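Local coordinates for xylooligosaccharide oxidase (Myceliophthora thermophila, PDB 5L6G), which oxidises the C1 hydroxyl of xylooligosaccharides and related sugars to lactones using a bicovalently bound FAD, while reducing molecular oxygen to hydrogen peroxide, at residues Leu347-Leu352 with Gly438-Ser443; Pro454-Asp457 with Glu463-Tyr466; Gly161-His166 with Gly177-Trp182; Trp253-Glu258 with Leu301-Ala306. One frame throughout, in Å; residues are numbered along the deposited sequence.

Overall arrangement
Followed from the N terminus, the four contacts come in series; none nests within or crosses another. Interaction 3 closes first, turning the helix at 161-166 back to 177-182 beside FAD. Interaction 4 then joins the helices carrying 253-258 and 301-306 at the periphery, about 28 Å from the centre of the chain. Interaction 1 closes the longest loop, bringing 438-443 to the end of strand 341-349. Interaction 2 is the shortest, folding 454-457 onto the helix it precedes. Space links what sequence separates: Gln257 of interaction 4 bonds Leu352 of interaction 1, and Tyr466 of interaction 2 packs near His166 of interaction 3, where the C-terminal region meets the FAD-binding domain.

Interaction 1. Residues Leu347-Leu352 with Gly438-Ser443; sequences LVTSAL and GGLDSS
Leu440 inserts its two methyls into a bend formed by Thr349, Ser350 and Leu352, an example of one apolar side chain filling the turn that ends a strand. The contact between the segments is entirely van der Waals. CD1 of Leu440 lies 3.9 Å from Leu352 CD2 and equally far from Thr349 CG2, while its other methyl, CD2, rests 4.0 Å from Ser350 OG. The two leucines cross obliquely, whereas Thr349 meets Leu440 nearly at a right angle. Thr349 CG2 stands beside its own backbone N, opposite the carbonyl carbon, and this turns the methyl to Leu440 and the hydroxyl elsewhere.

Hydrogen bonds shape the bend from within. Thr349 OG1 donates to Ser350 O at 2.7 Å, in the carbonyl plane and on a lone pair, and also bonds Tyr411 OH; Ser350 OG donates to Ala351 O at 2.8 Å. Replacing Thr349 by an alanine would probably leave Ser350 O without this donor and open a gap beside Leu440 CD1.

Leu347 and Leu352 pack on Phe436 of helix 426-437, strand 409-417 pairs with strand 341-349, and Leu352 reaches Trp253 of helix 246-261.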
loop_
_atom_site.group_PDB
_atom_site.type_symbol
_atom_site.label_atom_id
_atom_site.label_comp_id
_atom_site.label_asym_id
_atom_site.label_seq_id
_atom_site.Cartn_x
_atom_site.Cartn_y
_atom_site.Cartn_z
ATOM N N LEU A 347 8.366 -1.942 7.765
ATOM C CA LEU A 347 9.522 -2.754 7.586
ATOM C C LEU A 347 9.133 -3.963 6.756
ATOM O O LEU A 347 7.967 -4.384 6.725
ATOM C CB LEU A 347 10.058 -3.282 8.927
ATOM C CG LEU A 347 11.122 -2.537 9.716
ATOM C CD1 LEU A 347 11.385 -3.343 10.979
ATOM C CD2 LEU A 347 12.408 -2.372 8.956
ATOM N N VAL A 348 10.146 -4.489 6.088
ATOM C CA VAL A 348 10.139 -5.827 5.533
ATOM C C VAL A 348 11.372 -6.475 6.131
ATOM O O VAL A 348 12.445 -5.869 6.152
ATOM C CB VAL A 348 10.252 -5.803 4.008
ATOM C CG1 VAL A 348 10.357 -7.216 3.443
ATOM C CG2 VAL A 348 9.045 -5.083 3.416
ATOM N N THR A 349 11.223 -7.672 6.676
ATOM C CA THR A 349 12.355 -8.360 7.243
ATOM C C THR A 349 12.337 -9.837 6.841
ATOM O O THR A 349 11.304 -10.408 6.454
ATOM C CB THR A 349 12.416 -8.310 8.801
ATOM O OG1 THR A 349 11.470 -9.229 9.374
ATOM C CG2 THR A 349 12.231 -6.924 9.401
ATOM N N SER A 350 13.507 -10.434 6.958
ATOM C CA SER A 350 13.659 -11.883 6.989
ATOM C C SER A 350 13.106 -12.411 8.307
ATOM O O SER A 350 12.526 -11.664 9.096
ATOM C CB SER A 350 15.149 -12.206 6.891
ATOM O OG SER A 350 15.849 -11.595 7.976
ATOM N N ALA A 351 13.294 -13.702 8.562
ATOM C CA ALA A 351 13.183 -14.194 9.931
ATOM C C ALA A 351 14.147 -13.382 10.811
ATOM O O ALA A 351 15.156 -12.872 10.347
ATOM C CB ALA A 351 13.487 -15.674 10.011
ATOM N N LEU A 352 13.807 -13.245 12.078
ATOM C CA LEU A 352 14.586 -12.441 13.005
ATOM C C LEU A 352 15.436 -13.342 13.896
ATOM O O LEU A 352 14.940 -14.326 14.427
ATOM C CB LEU A 352 13.627 -11.625 13.870
ATOM C CG LEU A 352 12.718 -10.674 13.086
ATOM C CD1 LEU A 352 11.829 -9.877 14.016
ATOM C CD2 LEU A 352 13.540 -9.766 12.215
ATOM N N GLY A 438 19.121 -2.883 13.971
ATOM C CA GLY A 438 20.405 -3.029 14.645
ATOM C C GLY A 438 20.992 -4.424 14.501
ATOM O O GLY A 438 22.214 -4.596 14.525
ATOM N N GLY A 439 20.133 -5.427 14.323
ATOM C CA GLY A 439 20.577 -6.803 14.254
ATOM C C GLY A 439 20.394 -7.475 12.913
ATOM O O GLY A 439 20.556 -8.683 12.828
ATOM N N LEU A 440 20.071 -6.711 11.865
ATOM C CA LEU A 440 19.888 -7.267 10.523
ATOM C C LEU A 440 20.787 -6.532 9.535
ATOM O O LEU A 440 20.855 -5.296 9.572
ATOM C CB LEU A 440 18.446 -7.104 10.072
ATOM C CG LEU A 440 17.367 -7.759 10.938
ATOM C CD1 LEU A 440 16.001 -7.279 10.496
ATOM C CD2 LEU A 440 17.458 -9.263 10.852
ATOM N N ASP A 441 21.471 -7.263 8.657
ATOM C CA ASP A 441 22.192 -6.619 7.571
ATOM C C ASP A 441 21.164 -5.902 6.687
ATOM O O ASP A 441 19.991 -6.268 6.652
ATOM C CB ASP A 441 22.949 -7.623 6.703
ATOM C CG ASP A 441 23.840 -6.935 5.670
ATOM O OD1 ASP A 441 24.887 -6.429 6.112
ATOM O OD2 ASP A 441 23.504 -6.866 4.438
ATOM N N SER A 442 21.631 -4.909 5.941
ATOM C CA SER A 442 20.765 -4.166 5.039
ATOM C C SER A 442 20.197 -5.022 3.909
ATOM O O SER A 442 19.211 -4.660 3.309
ATOM C CB SER A 442 21.524 -2.969 4.471
ATOM O OG SER A 442 22.684 -3.428 3.796
ATOM N N SER A 443 20.817 -6.149 3.615
ATOM C CA SER A 443 20.238 -7.119 2.691
ATOM C C SER A 443 19.047 -7.882 3.272
ATOM O O SER A 443 18.358 -8.603 2.540
ATOM C CB SER A 443 21.313 -8.114 2.229
ATOM O OG SER A 443 21.676 -8.971 3.285
#

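Interaction 2. Residues Pro454-Asp457 with Glu463-Tyr466; sequences PGLD and EVYY. With XYP (beta-D-xylopyranose), chain I.
Leu456 CD1 packs against Val464 and Tyr465, so that a helix is met by the loop that leads into it: Asp457 is the N-cap of helix 458-466, its OD1 accepting from Glu460 N. This fold-back within the berberine-like C-terminal region has a packed inner side and a sugar-lined outer one. Inside, all three touching side chains are buried. Leu456 and Val464 reach toward each other tip to tip, CD1 to CG2 at 3.8 Å, with Val464 CG2 held in the crowded position between its backbone N and carbonyl carbon. The same Leu456 methyl comes obliquely to the Tyr465 ring, 3.9 Å from CZ. The hydroxyl of that tyrosine is bonded to Gln490 OE1 and to Asp453 N, which fixes the ring's outer end, and Gln490 NE2 also bonds Leu456 O.

The outer side is looser. Asp457 and Gly455 are exposed, and a xylose lies over Pro454 and Gly455, hydrogen-bonded to Arg56 NH1 and in van der Waals contact with the loop. Its ring oxygen O5 is 3.7 Å from Pro454 CG. Gly455 CA approaches xylose C5 to 3.3 Å, a spacing at which a CB on this residue would be crowded by the sugar.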
loop_
_atom_site.group_PDB
_atom_site.type_symbol
_atom_site.label_atom_id
_atom_site.label_comp_id
_atom_site.label_asym_id
_atom_site.label_seq_id
_atom_site.Cartn_x
_atom_site.Cartn_y
_atom_site.Cartn_z
ATOM N N PRO A 454 7.693 9.747 6.140
ATOM C CA PRO A 454 8.439 10.961 5.784
ATOM C C PRO A 454 9.592 11.264 6.730
ATOM O O PRO A 454 10.279 12.268 6.543
ATOM C CB PRO A 454 7.373 12.056 5.846
ATOM C CG PRO A 454 6.366 11.539 6.822
ATOM C CD PRO A 454 6.363 10.047 6.687
ATOM N N GLY A 455 9.816 10.410 7.726
ATOM C CA GLY A 455 10.988 10.530 8.603
ATOM C C GLY A 455 12.284 10.172 7.889
ATOM O O GLY A 455 13.365 10.550 8.340
ATOM N N LEU A 456 12.186 9.435 6.786
ATOM C CA LEU A 456 13.368 9.025 6.017
ATOM C C LEU A 456 13.762 10.159 5.092
ATOM O O LEU A 456 12.906 10.704 4.392
ATOM C CB LEU A 456 13.063 7.800 5.161
ATOM C CG LEU A 456 12.382 6.629 5.861
ATOM C CD1 LEU A 456 11.836 5.660 4.831
ATOM C CD2 LEU A 456 13.327 5.930 6.849
ATOM N N ASP A 457 15.050 10.488 5.053
ATOM C CA ASP A 457 15.520 11.433 4.038
ATOM C C ASP A 457 15.462 10.787 2.657
ATOM O O ASP A 457 15.273 9.568 2.522
ATOM C CB ASP A 457 16.887 12.080 4.368
ATOM C CG ASP A 457 18.080 11.129 4.279
ATOM O OD1 ASP A 457 18.129 10.200 3.436
ATOM O OD2 ASP A 457 19.035 11.383 5.055
ATOM N N GLU A 463 16.606 3.965 -1.026
ATOM C CA GLU A 463 17.388 2.765 -0.758
ATOM C C GLU A 463 16.554 1.699 -0.071
ATOM O O GLU A 463 16.541 0.548 -0.510
ATOM C CB GLU A 463 18.651 3.084 0.031
ATOM C CG GLU A 463 19.642 3.847 -0.839
ATOM C CD GLU A 463 21.009 4.080 -0.223
ATOM O OE1 GLU A 463 21.215 3.768 0.969
ATOM O OE2 GLU A 463 21.889 4.598 -0.964
ATOM N N VAL A 464 15.838 2.097 0.972
ATOM C CA VAL A 464 15.073 1.142 1.760
ATOM C C VAL A 464 13.785 0.695 1.084
ATOM O O VAL A 464 13.337 -0.443 1.298
ATOM C CB VAL A 464 14.791 1.639 3.196
ATOM C CG1 VAL A 464 16.092 1.883 3.947
ATOM C CG2 VAL A 464 13.879 2.867 3.212
ATOM N N TYR A 465 13.172 1.577 0.294
ATOM C CA TYR A 465 11.943 1.232 -0.409
ATOM C C TYR A 465 12.162 0.306 -1.589
ATOM O O TYR A 465 11.320 -0.542 -1.850
ATOM C CB TYR A 465 11.236 2.482 -0.941
ATOM C CG TYR A 465 10.590 3.400 0.072
ATOM C CD1 TYR A 465 10.065 2.938 1.281
ATOM C CD2 TYR A 465 10.460 4.759 -0.215
ATOM C CE1 TYR A 465 9.462 3.818 2.191
ATOM C CE2 TYR A 465 9.849 5.628 0.674
ATOM C CZ TYR A 465 9.357 5.161 1.872
ATOM O OH TYR A 465 8.769 6.059 2.735
ATOM N N TYR A 466 13.285 0.471 -2.297
ATOM C CA TYR A 466 13.527 -0.216 -3.559
ATOM C C TYR A 466 14.762 -1.121 -3.609
ATOM O O TYR A 466 14.888 -1.950 -4.540
ATOM C CB TYR A 466 13.573 0.804 -4.677
ATOM C CG TYR A 466 12.361 1.691 -4.703
ATOM C CD1 TYR A 466 11.104 1.167 -4.932
ATOM C CD2 TYR A 466 12.475 3.055 -4.455
ATOM C CE1 TYR A 466 9.987 1.980 -4.964
ATOM C CE2 TYR A 466 11.366 3.878 -4.485
ATOM C CZ TYR A 466 10.123 3.340 -4.724
ATOM O OH TYR A 466 9.025 4.166 -4.750
HETATM O O1 XYP I . 6.555 14.636 9.101
HETATM C C1 XYP I . 7.817 14.120 9.456
HETATM C C2 XYP I . 8.451 15.048 10.493
HETATM C C3 XYP I . 9.772 14.457 10.922
HETATM C C4 XYP I . 9.518 13.071 11.479
HETATM C C5 XYP I . 8.808 12.213 10.455
HETATM O O2 XYP I . 8.643 16.377 9.971
HETATM O O3 XYP I . 10.373 15.248 11.945
HETATM O O4 XYP I . 10.776 12.511 11.842
HETATM O O5 XYP I . 7.599 12.840 10.024
#

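Interaction 3. Residues Gly161-His166 with Gly177-Trp182; sequences GGHSLH and GLAVDW. With FAD (flavin-adenine dinucleotide), chain D; XYP (beta-D-xylopyranose), chain J.
Ala179 and Val180 bring residues 177-182 against Ser164 and His163 of the FAD-binding helix, and the run leading to them illustrates how glycine permits a close turn. Gly177 leaves its helix with positive phi (94°), where a CB would jam against the preceding carbonyl. At Leu178 the backbone N donates to Asp181 OD2 over 2.8 Å, which ties the turn together. Ala179 points its methyl at the helix: CB is 3.7 Å from His163 CD2, oblique to the ring, and also touches Ser164 CB. Val180 follows with its CB only 3.0 Å from Ser164 O, a tight approach at the point where the two backbones come closest. Asp181 points away, its OD1 salt-bridged to Arg402. Trp182 completes the segment, with a xylose over one face of its indole.

Beyond Ala179, the His163 ring swings out to the cofactor with CG anti to the backbone N (chi1 -175°). ND1 hydrogen-bonds FAD O2' at 2.8 Å, and NE2 bonds Gly153 N. An alanine in place of His163 would probably leave FAD O2' and Gly153 N without their imidazole partner and open a gap beside Ala179. Gly162 N donates to FAD O1P at 2.9 Å. Apolar support thus backs a polar grip: the imidazole, bonded at both nitrogens and flanked by a methyl, is probably left with little freedom to turn beside the ribityl chain.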
loop_
_atom_site.group_PDB
_atom_site.type_symbol
_atom_site.label_atom_id
_atom_site.label_comp_id
_atom_site.label_asym_id
_atom_site.label_seq_id
_atom_site.Cartn_x
_atom_site.Cartn_y
_atom_site.Cartn_z
ATOM N N GLY A 161 -4.700 3.802 -7.507
ATOM C CA GLY A 161 -3.512 4.434 -8.052
ATOM C C GLY A 161 -2.274 4.223 -7.217
ATOM O O GLY A 161 -1.293 3.593 -7.662
ATOM N N GLY A 162 -2.293 4.720 -5.994
ATOM C CA GLY A 162 -1.107 4.606 -5.144
ATOM C C GLY A 162 -0.928 3.180 -4.677
ATOM O O GLY A 162 0.181 2.665 -4.539
ATOM N N HIS A 163 -2.040 2.525 -4.432
ATOM C CA HIS A 163 -1.990 1.202 -3.872
ATOM C C HIS A 163 -1.323 0.208 -4.811
ATOM O O HIS A 163 -0.359 -0.456 -4.410
ATOM C CB HIS A 163 -3.407 0.780 -3.499
ATOM C CG HIS A 163 -3.485 -0.525 -2.788
ATOM N ND1 HIS A 163 -3.173 -0.677 -1.455
ATOM C CD2 HIS A 163 -3.902 -1.737 -3.223
ATOM C CE1 HIS A 163 -3.381 -1.935 -1.105
ATOM N NE2 HIS A 163 -3.842 -2.588 -2.158
ATOM N N SER A 164 -1.825 0.092 -6.040
ATOM C CA SER A 164 -1.381 -0.974 -6.959
ATOM C C SER A 164 -0.003 -0.694 -7.536
ATOM O O SER A 164 0.688 -1.605 -7.953
ATOM C CB SER A 164 -2.380 -1.209 -8.100
ATOM O OG SER A 164 -2.432 -0.106 -8.996
ATOM N N LEU A 165 0.399 0.564 -7.547
ATOM C CA LEU A 165 1.669 0.924 -8.160
ATOM C C LEU A 165 2.857 0.736 -7.231
ATOM O O LEU A 165 3.996 0.787 -7.682
ATOM C CB LEU A 165 1.638 2.357 -8.709
ATOM C CG LEU A 165 0.702 2.577 -9.909
ATOM C CD1 LEU A 165 0.644 4.054 -10.244
ATOM C CD2 LEU A 165 1.104 1.737 -11.120
ATOM N N HIS A 166 2.603 0.500 -5.959
ATOM C CA HIS A 166 3.692 0.258 -5.032
ATOM C C HIS A 166 3.603 -1.037 -4.278
ATOM O O HIS A 166 4.381 -1.242 -3.342
ATOM C CB HIS A 166 3.779 1.390 -4.046
ATOM C CG HIS A 166 3.849 2.723 -4.705
ATOM N ND1 HIS A 166 2.725 3.438 -5.038
ATOM C CD2 HIS A 166 4.902 3.454 -5.125
ATOM C CE1 HIS A 166 3.084 4.567 -5.626
ATOM N NE2 HIS A 166 4.399 4.606 -5.675
ATOM N N GLY A 177 -1.151 -12.903 -4.217
ATOM C CA GLY A 177 -0.138 -11.911 -4.513
ATOM C C GLY A 177 -0.562 -10.508 -4.172
ATOM O O GLY A 177 -1.510 -10.279 -3.418
ATOM N N LEU A 178 0.185 -9.557 -4.689
ATOM C CA LEU A 178 -0.046 -8.161 -4.366
ATOM C C LEU A 178 -0.966 -7.574 -5.423
ATOM O O LEU A 178 -1.123 -8.156 -6.487
ATOM C CB LEU A 178 1.273 -7.397 -4.336
ATOM C CG LEU A 178 2.312 -7.880 -3.328
ATOM C CD1 LEU A 178 3.631 -7.148 -3.518
ATOM C CD2 LEU A 178 1.787 -7.710 -1.915
ATOM N N ALA A 179 -1.549 -6.413 -5.142
ATOM C CA ALA A 179 -2.372 -5.718 -6.142
ATOM C C ALA A 179 -1.590 -5.483 -7.431
ATOM O O ALA A 179 -2.121 -5.667 -8.527
ATOM C CB ALA A 179 -2.889 -4.401 -5.581
ATOM N N VAL A 180 -0.325 -5.087 -7.286
ATOM C CA VAL A 180 0.570 -4.844 -8.410
ATOM C C VAL A 180 0.707 -6.063 -9.337
ATOM O O VAL A 180 0.920 -5.934 -10.537
ATOM C CB VAL A 180 1.958 -4.376 -7.930
ATOM C CG1 VAL A 180 2.755 -5.501 -7.286
ATOM C CG2 VAL A 180 2.738 -3.787 -9.074
ATOM N N ASP A 181 0.525 -7.243 -8.784
ATOM C CA ASP A 181 0.624 -8.483 -9.557
ATOM C C ASP A 181 -0.548 -8.761 -10.469
ATOM O O ASP A 181 -0.492 -9.664 -11.315
ATOM C CB ASP A 181 0.818 -9.654 -8.600
ATOM C CG ASP A 181 2.110 -9.542 -7.827
ATOM O OD1 ASP A 181 3.099 -9.097 -8.448
ATOM O OD2 ASP A 181 2.140 -9.885 -6.625
ATOM N N TRP A 182 -1.628 -8.009 -10.302
ATOM C CA TRP A 182 -2.813 -8.217 -11.130
ATOM C C TRP A 182 -2.903 -7.196 -12.256
ATOM O O TRP A 182 -3.772 -7.295 -13.125
ATOM C CB TRP A 182 -4.049 -8.256 -10.233
ATOM C CG TRP A 182 -3.944 -9.447 -9.441
ATOM C CD1 TRP A 182 -3.287 -9.587 -8.273
ATOM C CD2 TRP A 182 -4.394 -10.745 -9.813
ATOM N NE1 TRP A 182 -3.307 -10.892 -7.873
ATOM C CE2 TRP A 182 -3.995 -11.626 -8.800
ATOM C CE3 TRP A 182 -5.105 -11.248 -10.913
ATOM C CZ2 TRP A 182 -4.299 -12.977 -8.828
ATOM C CZ3 TRP A 182 -5.402 -12.588 -10.940
ATOM C CH2 TRP A 182 -4.996 -13.441 -9.909
HETATM P PA FAD D . -2.467 8.740 -2.968
HETATM O O1A FAD D . -3.522 9.319 -3.883
HETATM O O2A FAD D . -2.088 9.562 -1.777
HETATM O O5B FAD D . -1.224 8.267 -3.807
HETATM C C5B FAD D . -0.072 7.641 -3.235
HETATM C C4B FAD D . 1.108 7.792 -4.168
HETATM O O4B FAD D . 0.803 7.174 -5.420
HETATM C C3B FAD D . 1.433 9.244 -4.476
HETATM O O3B FAD D . 2.819 9.372 -4.713
HETATM C C2B FAD D . 0.688 9.501 -5.760
HETATM O O2B FAD D . 1.194 10.602 -6.505
HETATM C C1B FAD D . 0.833 8.165 -6.454
HETATM N N9A FAD D . -0.268 7.953 -7.396
HETATM C C8A FAD D . -1.577 7.976 -7.161
HETATM N N7A FAD D . -2.275 7.754 -8.301
HETATM C C5A FAD D . -1.360 7.577 -9.253
HETATM C C6A FAD D . -1.413 7.334 -10.693
HETATM N N6A FAD D . -2.634 7.209 -11.248
HETATM N N1A FAD D . -0.241 7.257 -11.357
HETATM C C2A FAD D . 0.952 7.370 -10.768
HETATM N N3A FAD D . 1.074 7.597 -9.426
HETATM C C4A FAD D . -0.047 7.705 -8.662
HETATM N N1 FAD D . -1.712 -0.705 2.011
HETATM C C2 FAD D . -1.577 -2.062 1.875
HETATM O O2 FAD D . -0.602 -2.517 1.214
HETATM N N3 FAD D . -2.492 -2.908 2.409
HETATM C C4 FAD D . -3.581 -2.474 3.089
HETATM O O4 FAD D . -4.441 -3.250 3.593
HETATM C C4X FAD D . -3.790 -1.023 3.283
HETATM N N5 FAD D . -4.854 -0.496 3.957
HETATM C C5X FAD D . -5.053 0.867 4.104
HETATM C C6 FAD D . -6.163 1.399 4.773
HETATM C C7 FAD D . -6.302 2.790 4.907
HETATM C C7M FAD D . -7.502 3.320 5.653
HETATM C C8 FAD D . -5.301 3.732 4.296
HETATM C C8M FAD D . -5.467 5.246 4.362
HETATM C C9 FAD D . -4.215 3.179 3.626
HETATM C C9A FAD D . -4.038 1.788 3.518
HETATM N N10 FAD D . -2.922 1.213 2.853
HETATM C C10 FAD D . -2.750 -0.165 2.702
HETATM C "C1'" FAD D . -1.875 2.033 2.256
HETATM C "C2'" FAD D . -2.133 2.331 0.814
HETATM O "O2'" FAD D . -1.783 1.161 0.070
HETATM C "C3'" FAD D . -1.183 3.454 0.437
HETATM O "O3'" FAD D . -1.386 4.602 1.269
HETATM C "C4'" FAD D . -1.426 3.822 -1.029
HETATM O "O4'" FAD D . -0.194 4.288 -1.598
HETATM C "C5'" FAD D . -2.522 4.854 -1.115
HETATM O "O5'" FAD D . -3.005 4.927 -2.458
HETATM P P FAD D . -3.902 6.170 -2.835
HETATM O O1P FAD D . -4.161 6.214 -4.308
HETATM O O2P FAD D . -5.092 6.229 -1.932
HETATM O O3P FAD D . -2.994 7.377 -2.301
HETATM O O1 XYP J . -0.941 -16.395 -8.177
HETATM C C1 XYP J . -0.370 -15.484 -9.125
HETATM C C2 XYP J . -1.279 -15.370 -10.349
HETATM C C3 XYP J . -0.802 -14.275 -11.302
HETATM C C4 XYP J . -0.486 -12.993 -10.533
HETATM C C5 XYP J . 0.434 -13.275 -9.348
HETATM O O2 XYP J . -1.295 -16.639 -11.011
HETATM O O3 XYP J . -1.792 -14.004 -12.314
HETATM O O4 XYP J . 0.125 -12.052 -11.420
HETATM O O5 XYP J . -0.198 -14.214 -8.489
#

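Interaction 4. Residues Trp253-Glu258 with Leu301-Ala306; sequences WGALQE and LALLDA
Ala255 and Leu304 bring the two helices nearest, their CA atoms 7.2 Å apart, a spacing consistent with the small side chain of Ala255. The CB of Ala255 points at the partner helix and is met by two leucine methyls, Leu303 CD2 and Leu304 CD2, each 4.1 Å away. These consecutive leucines reach it by different routes. Leu303 points toward the first helix, and with CG opposite the backbone N (chi1 -176°) its CD2 also comes to rest 3.7 Å from the carbonyl oxygen of Ala255. Leu304 starts off to one side, and it is the end of its side chain that turns in.

Behind these residues the second helix finishes in a Schellman pattern: Asp305 takes positive phi (50°), Ala306 N bonds Leu301 O at 3.0 Å, and the companion bond from Asp305 N to Ala302 O is weak. Leu301, from the last turn of the helix, and Ala306, just past its end, both touch Ile239 of strand 234-240. Elsewhere on the first helix, Trp253 meets Phe409 of strand 409-417 with ring planes at about 80°, and Gln257 packs on Leu357 of helix 354-368.

No hydrogen bond or charge spans the two segments. Their association therefore rests on dispersion and on the removal of methyl groups from water, at a partly solvent-facing joint between helices 246-261 and 290-304, away from the flavin and the substrate-binding residues.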
loop_
_atom_site.group_PDB
_atom_site.type_symbol
_atom_site.label_atom_id
_atom_site.label_comp_id
_atom_site.label_asym_id
_atom_site.label_seq_id
_atom_site.Cartn_x
_atom_site.Cartn_y
_atom_site.Cartn_z
ATOM N N TRP A 253 6.834 -15.644 18.647
ATOM C CA TRP A 253 7.241 -15.189 17.346
ATOM C C TRP A 253 8.268 -16.132 16.766
ATOM O O TRP A 253 8.235 -16.406 15.572
ATOM C CB TRP A 253 7.813 -13.774 17.476
ATOM C CG TRP A 253 7.967 -12.980 16.240
ATOM C CD1 TRP A 253 8.173 -13.419 14.964
ATOM C CD2 TRP A 253 8.003 -11.559 16.185
ATOM N NE1 TRP A 253 8.308 -12.348 14.115
ATOM C CE2 TRP A 253 8.228 -11.194 14.850
ATOM C CE3 TRP A 253 7.875 -10.555 17.153
ATOM C CZ2 TRP A 253 8.310 -9.862 14.444
ATOM C CZ3 TRP A 253 7.969 -9.239 16.762
ATOM C CH2 TRP A 253 8.167 -8.899 15.413
ATOM N N GLY A 254 9.176 -16.636 17.604
ATOM C CA GLY A 254 10.215 -17.551 17.137
ATOM C C GLY A 254 9.566 -18.782 16.524
ATOM O O GLY A 254 9.985 -19.254 15.453
ATOM N N ALA A 255 8.539 -19.303 17.200
ATOM C CA ALA A 255 7.804 -20.444 16.684
ATOM C C ALA A 255 7.087 -20.089 15.390
ATOM O O ALA A 255 7.093 -20.875 14.451
ATOM C CB ALA A 255 6.797 -20.942 17.694
ATOM N N LEU A 256 6.441 -18.923 15.380
ATOM C CA LEU A 256 5.633 -18.520 14.250
ATOM C C LEU A 256 6.476 -18.364 12.983
ATOM O O LEU A 256 6.078 -18.811 11.901
ATOM C CB LEU A 256 4.906 -17.218 14.565
ATOM C CG LEU A 256 3.909 -16.669 13.541
ATOM C CD1 LEU A 256 2.699 -17.589 13.401
ATOM C CD2 LEU A 256 3.494 -15.288 13.987
ATOM N N GLN A 257 7.631 -17.706 13.095
ATOM C CA GLN A 257 8.478 -17.535 11.920
ATOM C C GLN A 257 9.040 -18.847 11.407
ATOM O O GLN A 257 9.144 -19.037 10.194
ATOM C CB GLN A 257 9.604 -16.530 12.167
ATOM C CG GLN A 257 10.706 -16.959 13.093
ATOM C CD GLN A 257 11.674 -15.829 13.354
ATOM O OE1 GLN A 257 11.463 -14.688 12.897
ATOM N NE2 GLN A 257 12.754 -16.133 14.091
ATOM N N GLU A 258 9.412 -19.742 12.316
ATOM C CA GLU A 258 9.910 -21.047 11.921
ATOM C C GLU A 258 8.800 -21.829 11.186
ATOM O O GLU A 258 9.042 -22.414 10.126
ATOM C CB GLU A 258 10.452 -21.795 13.152
ATOM C CG GLU A 258 11.132 -23.105 12.858
ATOM C CD GLU A 258 11.655 -23.799 14.113
ATOM O OE1 GLU A 258 12.089 -23.097 15.053
ATOM O OE2 GLU A 258 11.653 -25.057 14.127
ATOM N N LEU A 301 -1.971 -24.104 15.926
ATOM C CA LEU A 301 -2.575 -24.010 17.261
ATOM C C LEU A 301 -1.825 -24.888 18.276
ATOM O O LEU A 301 -1.562 -24.459 19.400
ATOM C CB LEU A 301 -4.053 -24.399 17.224
ATOM C CG LEU A 301 -5.048 -23.546 16.427
ATOM C CD1 LEU A 301 -6.432 -24.168 16.557
ATOM C CD2 LEU A 301 -5.067 -22.088 16.871
ATOM N N ALA A 302 -1.457 -26.096 17.854
ATOM C CA ALA A 302 -0.690 -27.019 18.692
ATOM C C ALA A 302 0.704 -26.464 18.979
ATOM O O ALA A 302 1.199 -26.557 20.095
ATOM C CB ALA A 302 -0.593 -28.381 18.024
ATOM N N LEU A 303 1.320 -25.870 17.968
ATOM C CA LEU A 303 2.642 -25.279 18.100
ATOM C C LEU A 303 2.657 -24.101 19.081
ATOM O O LEU A 303 3.539 -24.016 19.930
ATOM C CB LEU A 303 3.133 -24.828 16.725
ATOM C CG LEU A 303 4.545 -24.277 16.650
ATOM C CD1 LEU A 303 5.543 -25.404 16.878
ATOM C CD2 LEU A 303 4.754 -23.610 15.294
ATOM N N LEU A 304 1.688 -23.195 18.952
ATOM C CA LEU A 304 1.571 -22.037 19.836
ATOM C C LEU A 304 0.799 -22.309 21.128
ATOM O O LEU A 304 0.722 -21.445 21.998
ATOM C CB LEU A 304 0.855 -20.909 19.110
ATOM C CG LEU A 304 1.528 -20.393 17.839
ATOM C CD1 LEU A 304 0.661 -19.316 17.241
ATOM C CD2 LEU A 304 2.916 -19.868 18.135
ATOM N N ASP A 305 0.213 -23.488 21.232
ATOM C CA ASP A 305 -0.695 -23.818 22.311
ATOM C C ASP A 305 -1.748 -22.715 22.464
ATOM O O ASP A 305 -1.857 -22.084 23.511
ATOM C CB ASP A 305 0.066 -24.032 23.622
ATOM C CG ASP A 305 -0.801 -24.628 24.693
ATOM O OD1 ASP A 305 -1.807 -25.290 24.354
ATOM O OD2 ASP A 305 -0.479 -24.431 25.877
ATOM N N ALA A 306 -2.506 -22.499 21.393
ATOM C CA ALA A 306 -3.490 -21.438 21.347
ATOM C C ALA A 306 -4.808 -21.968 20.825
ATOM O O ALA A 306 -4.903 -23.098 20.331
ATOM C CB ALA A 306 -2.987 -20.295 20.481
#